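Local coordinates for N-methyltransferase (Streptoalloteichus sp. ATCC 53650, PDB 5BSZ), which probably transfers a methyl group from S-adenosylmethionine to the amine of a nucleotide-linked trideoxysugar of the kedarcidin pathway, at residues W149-H162 with R174-H187. Numbering follows the deposited sequence.
Sequences WWSPGTFLDGHIAH and RLSRSHRIGDVSRH. With THM (thymidine), chain G.
L175 starts the contact by laying CD1 beside CG2 of I160, 4.2 Å away, the two side chains pointing the same way on one face of the sheet. S176 then pairs with A161 through two backbone hydrogen bonds, one in each direction, and water 5 links its OG to NE2 of H159. Beyond R177, the partner of I160, the backbone N-H of S178 hydrogen-bonds H159 O. With chi1 at 81°, S178 OG sits between backbone N and carbonyl carbon; from there it hydrogen-bonds O3' of thymidine at 2.7 Å, meets the F155 ring edge at CZ and takes water 1, which also bridges to L156 O and H159 N. Strands 160-166 and 171-181 form an antiparallel hairpin at one side of a four-stranded sheet, and the loop leading into it lies against strands 171-181 and 184-195, closing round the nucleoside: the base lies over one face of the W150 ring, H159 lies over the sugar, and T154 O and L156 N read N3 and O2. R180 ties that loop down. The R180 chain bends at chi3 and grips D157 side-on, R180 NE to D157 OD1 at 3.0 Å and R180 NH1 to D157 OD2 at 3.1 Å, while NH2 reaches a lone pair of P152 O along a nearly straight bond (166°). CD2 of F155 lies over one face of this guanidinium. After the type II' turn, S185 sets CB over the face of the F155 ring, and its OG accepts the N-H of W149 NE1 at 2.8 Å. S185 OG also hydrogen-bonds NE2 of H187, whose CE1 comes within 3.3 Å of W149 CZ2, with the two ring planes 72° apart.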
loop_
_atom_site.group_PDB
_atom_site.type_symbol
_atom_site.label_atom_id
_atom_site.label_comp_id
_atom_site.label_asym_id
_atom_site.label_seq_id
_atom_site.Cartn_x
_atom_site.Cartn_y
_atom_site.Cartn_z
ATOM N N TRP A 149 -31.575 -0.921 -2.359
ATOM C CA TRP A 149 -30.568 -1.060 -1.287
ATOM C C TRP A 149 -31.300 -0.737 0.023
ATOM O O TRP A 149 -32.525 -0.405 0.002
ATOM C CB TRP A 149 -29.408 -0.087 -1.560
ATOM C CG TRP A 149 -28.283 -0.157 -0.553
ATOM C CD1 TRP A 149 -27.823 0.885 0.200
ATOM C CD2 TRP A 149 -27.515 -1.300 -0.144
ATOM N NE1 TRP A 149 -26.826 0.467 1.023
ATOM C CE2 TRP A 149 -26.622 -0.874 0.845
ATOM C CE3 TRP A 149 -27.481 -2.634 -0.528
ATOM C CZ2 TRP A 149 -25.715 -1.737 1.465
ATOM C CZ3 TRP A 149 -26.559 -3.484 0.076
ATOM C CH2 TRP A 149 -25.711 -3.037 1.090
ATOM N N TRP A 150 -30.580 -0.914 1.140
ATOM C CA TRP A 150 -31.076 -0.586 2.475
ATOM C C TRP A 150 -31.465 0.868 2.649
ATOM O O TRP A 150 -31.027 1.741 1.898
ATOM C CB TRP A 150 -30.133 -1.093 3.590
ATOM C CG TRP A 150 -29.828 -2.557 3.448
ATOM C CD1 TRP A 150 -28.681 -3.127 2.905
ATOM C CD2 TRP A 150 -30.689 -3.653 3.771
ATOM N NE1 TRP A 150 -28.784 -4.521 2.897
ATOM C CE2 TRP A 150 -29.999 -4.861 3.438
ATOM C CE3 TRP A 150 -31.977 -3.748 4.331
ATOM C CZ2 TRP A 150 -30.584 -6.123 3.623
ATOM C CZ3 TRP A 150 -32.532 -5.012 4.545
ATOM C CH2 TRP A 150 -31.840 -6.172 4.197
ATOM N N SER A 151 -32.369 1.100 3.618
ATOM C CA SER A 151 -32.851 2.433 3.975
ATOM C C SER A 151 -32.124 2.890 5.235
ATOM O O SER A 151 -31.545 2.072 5.940
ATOM C CB SER A 151 -34.362 2.301 4.280
ATOM O OG SER A 151 -35.080 2.179 3.041
ATOM N N PRO A 152 -32.239 4.171 5.596
ATOM C CA PRO A 152 -31.609 4.558 6.865
ATOM C C PRO A 152 -32.042 3.695 8.026
ATOM O O PRO A 152 -31.175 3.360 8.833
ATOM C CB PRO A 152 -32.063 6.004 7.044
ATOM C CG PRO A 152 -32.151 6.485 5.657
ATOM C CD PRO A 152 -32.718 5.350 4.871
ATOM N N GLY A 153 -33.329 3.316 8.079
ATOM C CA GLY A 153 -33.879 2.465 9.161
ATOM C C GLY A 153 -33.330 1.061 9.225
ATOM O O GLY A 153 -33.030 0.520 10.310
ATOM N N THR A 154 -33.114 0.479 8.043
ATOM C CA THR A 154 -32.826 -0.928 7.949
ATOM C C THR A 154 -31.346 -1.234 7.769
ATOM O O THR A 154 -30.935 -2.368 7.924
ATOM C CB THR A 154 -33.667 -1.603 6.845
ATOM O OG1 THR A 154 -33.553 -0.870 5.619
ATOM C CG2 THR A 154 -35.183 -1.629 7.262
ATOM N N PHE A 155 -30.525 -0.255 7.425
ATOM C CA PHE A 155 -29.098 -0.529 7.318
ATOM C C PHE A 155 -28.567 -0.883 8.697
ATOM O O PHE A 155 -28.895 -0.218 9.666
ATOM C CB PHE A 155 -28.357 0.668 6.749
ATOM C CG PHE A 155 -26.874 0.460 6.645
ATOM C CD1 PHE A 155 -26.350 -0.355 5.635
ATOM C CD2 PHE A 155 -26.025 0.979 7.590
ATOM C CE1 PHE A 155 -24.985 -0.606 5.566
ATOM C CE2 PHE A 155 -24.651 0.775 7.494
ATOM C CZ PHE A 155 -24.129 -0.025 6.490
ATOM N N LEU A 156 -27.739 -1.920 8.765
ATOM C CA LEU A 156 -27.216 -2.410 10.035
ATOM C C LEU A 156 -25.762 -2.053 10.110
ATOM O O LEU A 156 -25.018 -2.448 9.267
ATOM C CB LEU A 156 -27.354 -3.940 10.112
ATOM C CG LEU A 156 -28.823 -4.365 10.172
ATOM C CD1 LEU A 156 -28.901 -5.890 10.213
ATOM C CD2 LEU A 156 -29.617 -3.665 11.299
ATOM N N ASP A 157 -25.373 -1.308 11.131
ATOM C CA ASP A 157 -23.985 -0.994 11.428
ATOM C C ASP A 157 -23.312 -2.289 11.895
ATOM O O ASP A 157 -23.969 -3.222 12.342
ATOM C CB ASP A 157 -23.966 0.066 12.540
ATOM C CG ASP A 157 -24.911 1.225 12.230
ATOM O OD1 ASP A 157 -24.584 1.937 11.266
ATOM O OD2 ASP A 157 -25.985 1.406 12.872
ATOM N N GLY A 158 -22.010 -2.363 11.723
ATOM C CA GLY A 158 -21.209 -3.485 12.217
ATOM C C GLY A 158 -20.986 -4.634 11.245
ATOM O O GLY A 158 -20.519 -5.689 11.642
ATOM N N HIS A 159 -21.323 -4.492 9.969
ATOM C CA HIS A 159 -21.161 -5.631 9.096
ATOM C C HIS A 159 -19.663 -5.862 8.768
ATOM O O HIS A 159 -18.976 -4.924 8.380
ATOM C CB HIS A 159 -21.910 -5.431 7.805
ATOM C CG HIS A 159 -21.687 -6.544 6.818
ATOM N ND1 HIS A 159 -22.207 -7.808 6.992
ATOM C CD2 HIS A 159 -21.006 -6.580 5.648
ATOM C CE1 HIS A 159 -21.847 -8.580 5.981
ATOM N NE2 HIS A 159 -21.131 -7.851 5.142
ATOM N N ILE A 160 -19.212 -7.110 8.884
ATOM C CA ILE A 160 -17.849 -7.531 8.511
ATOM C C ILE A 160 -18.024 -8.893 7.926
ATOM O O ILE A 160 -18.724 -9.680 8.502
ATOM C CB ILE A 160 -16.898 -7.659 9.715
ATOM C CG1 ILE A 160 -16.665 -6.273 10.281
ATOM C CG2 ILE A 160 -15.587 -8.333 9.285
ATOM C CD1 ILE A 160 -16.144 -6.192 11.687
ATOM N N ALA A 161 -17.414 -9.181 6.793
ATOM C CA ALA A 161 -17.512 -10.467 6.173
ATOM C C ALA A 161 -16.155 -10.866 5.594
ATOM O O ALA A 161 -15.357 -10.001 5.279
ATOM C CB ALA A 161 -18.526 -10.424 5.043
ATOM N N HIS A 162 -15.926 -12.167 5.406
ATOM C CA HIS A 162 -14.699 -12.703 4.795
ATOM C C HIS A 162 -15.043 -13.892 3.946
ATOM O O HIS A 162 -16.070 -14.501 4.138
ATOM C CB HIS A 162 -13.712 -13.153 5.856
ATOM C CG HIS A 162 -14.132 -14.390 6.587
ATOM N ND1 HIS A 162 -14.777 -14.345 7.804
ATOM C CD2 HIS A 162 -13.995 -15.700 6.276
ATOM C CE1 HIS A 162 -15.021 -15.578 8.213
ATOM N NE2 HIS A 162 -14.598 -16.415 7.283
ATOM N N ARG A 174 -10.708 -12.738 1.051
ATOM C CA ARG A 174 -11.447 -11.488 0.963
ATOM C C ARG A 174 -11.956 -11.048 2.298
ATOM O O ARG A 174 -12.429 -11.856 3.088
ATOM C CB ARG A 174 -12.656 -11.651 0.012
ATOM C CG ARG A 174 -13.508 -10.394 -0.172
ATOM C CD ARG A 174 -14.697 -10.610 -1.123
ATOM N NE ARG A 174 -15.451 -9.382 -1.435
ATOM C CZ ARG A 174 -16.434 -8.878 -0.692
ATOM N NH1 ARG A 174 -16.803 -9.483 0.427
ATOM N NH2 ARG A 174 -17.055 -7.759 -1.064
ATOM N N LEU A 175 -11.887 -9.750 2.578
ATOM C CA LEU A 175 -12.419 -9.217 3.822
ATOM C C LEU A 175 -13.133 -7.924 3.469
ATOM O O LEU A 175 -12.589 -7.113 2.719
ATOM C CB LEU A 175 -11.294 -8.919 4.804
ATOM C CG LEU A 175 -11.581 -8.442 6.202
ATOM C CD1 LEU A 175 -12.419 -9.525 6.865
ATOM C CD2 LEU A 175 -10.328 -8.164 7.049
ATOM N N SER A 176 -14.304 -7.721 4.057
ATOM C CA SER A 176 -15.105 -6.562 3.721
ATOM C C SER A 176 -15.698 -5.974 4.991
ATOM O O SER A 176 -15.879 -6.681 5.990
ATOM C CB SER A 176 -16.165 -6.981 2.699
ATOM O OG SER A 176 -17.236 -7.646 3.349
ATOM N N ARG A 177 -16.020 -4.692 4.943
ATOM C CA ARG A 177 -16.502 -3.951 6.092
ATOM C C ARG A 177 -17.389 -2.850 5.561
ATOM O O ARG A 177 -17.104 -2.328 4.474
ATOM C CB ARG A 177 -15.349 -3.287 6.762
ATOM C CG ARG A 177 -15.720 -2.658 8.058
ATOM C CD ARG A 177 -14.572 -1.838 8.524
ATOM N NE ARG A 177 -15.024 -1.055 9.654
ATOM C CZ ARG A 177 -15.136 0.263 9.658
ATOM N NH1 ARG A 177 -15.565 0.849 10.756
ATOM N NH2 ARG A 177 -14.819 1.000 8.604
ATOM N N SER A 178 -18.452 -2.492 6.287
ATOM C CA SER A 178 -19.297 -1.361 5.866
ATOM C C SER A 178 -19.623 -0.454 7.049
ATOM O O SER A 178 -19.637 -0.903 8.187
ATOM C CB SER A 178 -20.533 -1.856 5.118
ATOM O OG SER A 178 -21.560 -2.307 5.998
ATOM N N HIS A 179 -19.826 0.828 6.795
ATOM C CA HIS A 179 -20.271 1.754 7.814
ATOM C C HIS A 179 -21.065 2.887 7.191
ATOM O O HIS A 179 -20.987 3.176 5.983
ATOM C CB HIS A 179 -19.129 2.331 8.655
ATOM C CG HIS A 179 -18.243 3.309 7.953
ATOM N ND1 HIS A 179 -17.229 2.916 7.098
ATOM C CD2 HIS A 179 -18.151 4.651 8.056
ATOM C CE1 HIS A 179 -16.610 3.983 6.658
ATOM N NE2 HIS A 179 -17.179 5.051 7.180
ATOM N N ARG A 180 -21.803 3.548 8.062
ATOM C CA ARG A 180 -22.765 4.545 7.666
ATOM C C ARG A 180 -22.084 5.887 7.770
ATOM O O ARG A 180 -21.343 6.158 8.727
ATOM C CB ARG A 180 -23.938 4.406 8.648
ATOM C CG ARG A 180 -25.038 5.435 8.503
ATOM C CD ARG A 180 -25.846 5.519 9.820
ATOM N NE ARG A 180 -26.313 4.222 10.329
ATOM C CZ ARG A 180 -27.484 3.653 10.043
ATOM N NH1 ARG A 180 -27.794 2.487 10.579
ATOM N NH2 ARG A 180 -28.347 4.272 9.237
ATOM N N ILE A 181 -22.278 6.733 6.768
ATOM C CA ILE A 181 -21.923 8.147 6.826
ATOM C C ILE A 181 -23.071 9.014 6.326
ATOM O O ILE A 181 -23.434 8.977 5.130
ATOM C CB ILE A 181 -20.746 8.487 5.902
ATOM C CG1 ILE A 181 -19.517 7.623 6.211
ATOM C CG2 ILE A 181 -20.390 9.973 5.999
ATOM C CD1 ILE A 181 -18.573 7.684 5.026
ATOM N N GLY A 182 -23.651 9.816 7.214
ATOM C CA GLY A 182 -24.871 10.570 6.865
ATOM C C GLY A 182 -25.909 9.592 6.292
ATOM O O GLY A 182 -26.220 8.607 6.935
ATOM N N ASP A 183 -26.426 9.839 5.089
ATOM C CA ASP A 183 -27.338 8.897 4.429
ATOM C C ASP A 183 -26.651 8.048 3.336
ATOM O O ASP A 183 -27.297 7.669 2.374
ATOM C CB ASP A 183 -28.604 9.588 3.892
ATOM C CG ASP A 183 -28.309 10.504 2.703
ATOM O OD1 ASP A 183 -27.154 10.937 2.623
ATOM O OD2 ASP A 183 -29.166 10.822 1.836
ATOM N N VAL A 184 -25.384 7.700 3.527
ATOM C CA VAL A 184 -24.569 6.832 2.672
ATOM C C VAL A 184 -24.036 5.646 3.431
ATOM O O VAL A 184 -23.708 5.748 4.613
ATOM C CB VAL A 184 -23.448 7.700 2.010
ATOM C CG1 VAL A 184 -22.195 6.942 1.568
ATOM C CG2 VAL A 184 -24.050 8.494 0.902
ATOM N N SER A 185 -24.060 4.450 2.853
ATOM C CA SER A 185 -23.272 3.339 3.404
ATOM C C SER A 185 -21.976 3.233 2.565
ATOM O O SER A 185 -21.987 3.378 1.347
ATOM C CB SER A 185 -24.047 2.040 3.423
ATOM O OG SER A 185 -24.537 1.643 2.134
ATOM N N ARG A 186 -20.853 3.141 3.256
ATOM C CA ARG A 186 -19.548 3.046 2.661
ATOM C C ARG A 186 -18.992 1.668 2.851
ATOM O O ARG A 186 -18.893 1.146 3.977
ATOM C CB ARG A 186 -18.615 4.077 3.281
ATOM C CG ARG A 186 -17.205 4.040 2.728
ATOM C CD ARG A 186 -16.535 5.394 2.933
ATOM N NE ARG A 186 -17.097 6.431 2.057
ATOM C CZ ARG A 186 -16.701 7.684 2.041
ATOM N NH1 ARG A 186 -15.734 8.080 2.858
ATOM N NH2 ARG A 186 -17.187 8.523 1.157
ATOM N N HIS A 187 -18.660 1.055 1.730
ATOM C CA HIS A 187 -18.290 -0.361 1.679
ATOM C C HIS A 187 -16.819 -0.535 1.313
ATOM O O HIS A 187 -16.344 -0.073 0.257
ATOM C CB HIS A 187 -19.204 -1.087 0.647
ATOM C CG HIS A 187 -20.633 -1.024 1.048
ATOM N ND1 HIS A 187 -21.261 -2.050 1.726
ATOM C CD2 HIS A 187 -21.542 -0.024 0.942
ATOM C CE1 HIS A 187 -22.495 -1.679 2.022
ATOM N NE2 HIS A 187 -22.687 -0.452 1.566
HETATM O "O5'" THM G . -24.584 -7.924 2.499
HETATM C "C5'" THM G . -23.988 -7.287 3.647
HETATM C "C4'" THM G . -24.482 -5.845 3.807
HETATM O "O4'" THM G . -25.865 -6.034 4.114
HETATM C "C3'" THM G . -23.889 -5.013 4.980
HETATM O "O3'" THM G . -23.295 -3.778 4.527
HETATM C "C2'" THM G . -25.024 -4.726 5.984
HETATM C "C1'" THM G . -26.253 -5.129 5.150
HETATM N N1 THM G . -27.476 -5.654 5.780
HETATM C C2 THM G . -28.256 -4.594 6.278
HETATM O O2 THM G . -27.758 -3.463 6.168
HETATM N N3 THM G . -29.439 -4.767 6.861
HETATM C C4 THM G . -29.976 -5.983 6.957
HETATM O O4 THM G . -31.121 -6.143 7.497
HETATM C C5 THM G . -29.187 -7.110 6.419
HETATM C C5M THM G . -29.847 -8.455 6.580
HETATM C C6 THM G . -27.951 -6.909 5.815
HETATM O O HOH W 1 -22.631 -2.146 8.631
HETATM O O HOH W 2 -22.088 2.234 10.775
HETATM O O HOH W 3 -26.025 3.828 13.521
HETATM O O HOH W 4 -20.574 -0.278 10.778
HETATM O O HOH W 5 -19.870 -7.668 2.314
HETATM O O HOH W 6 -18.293 -2.810 10.070
#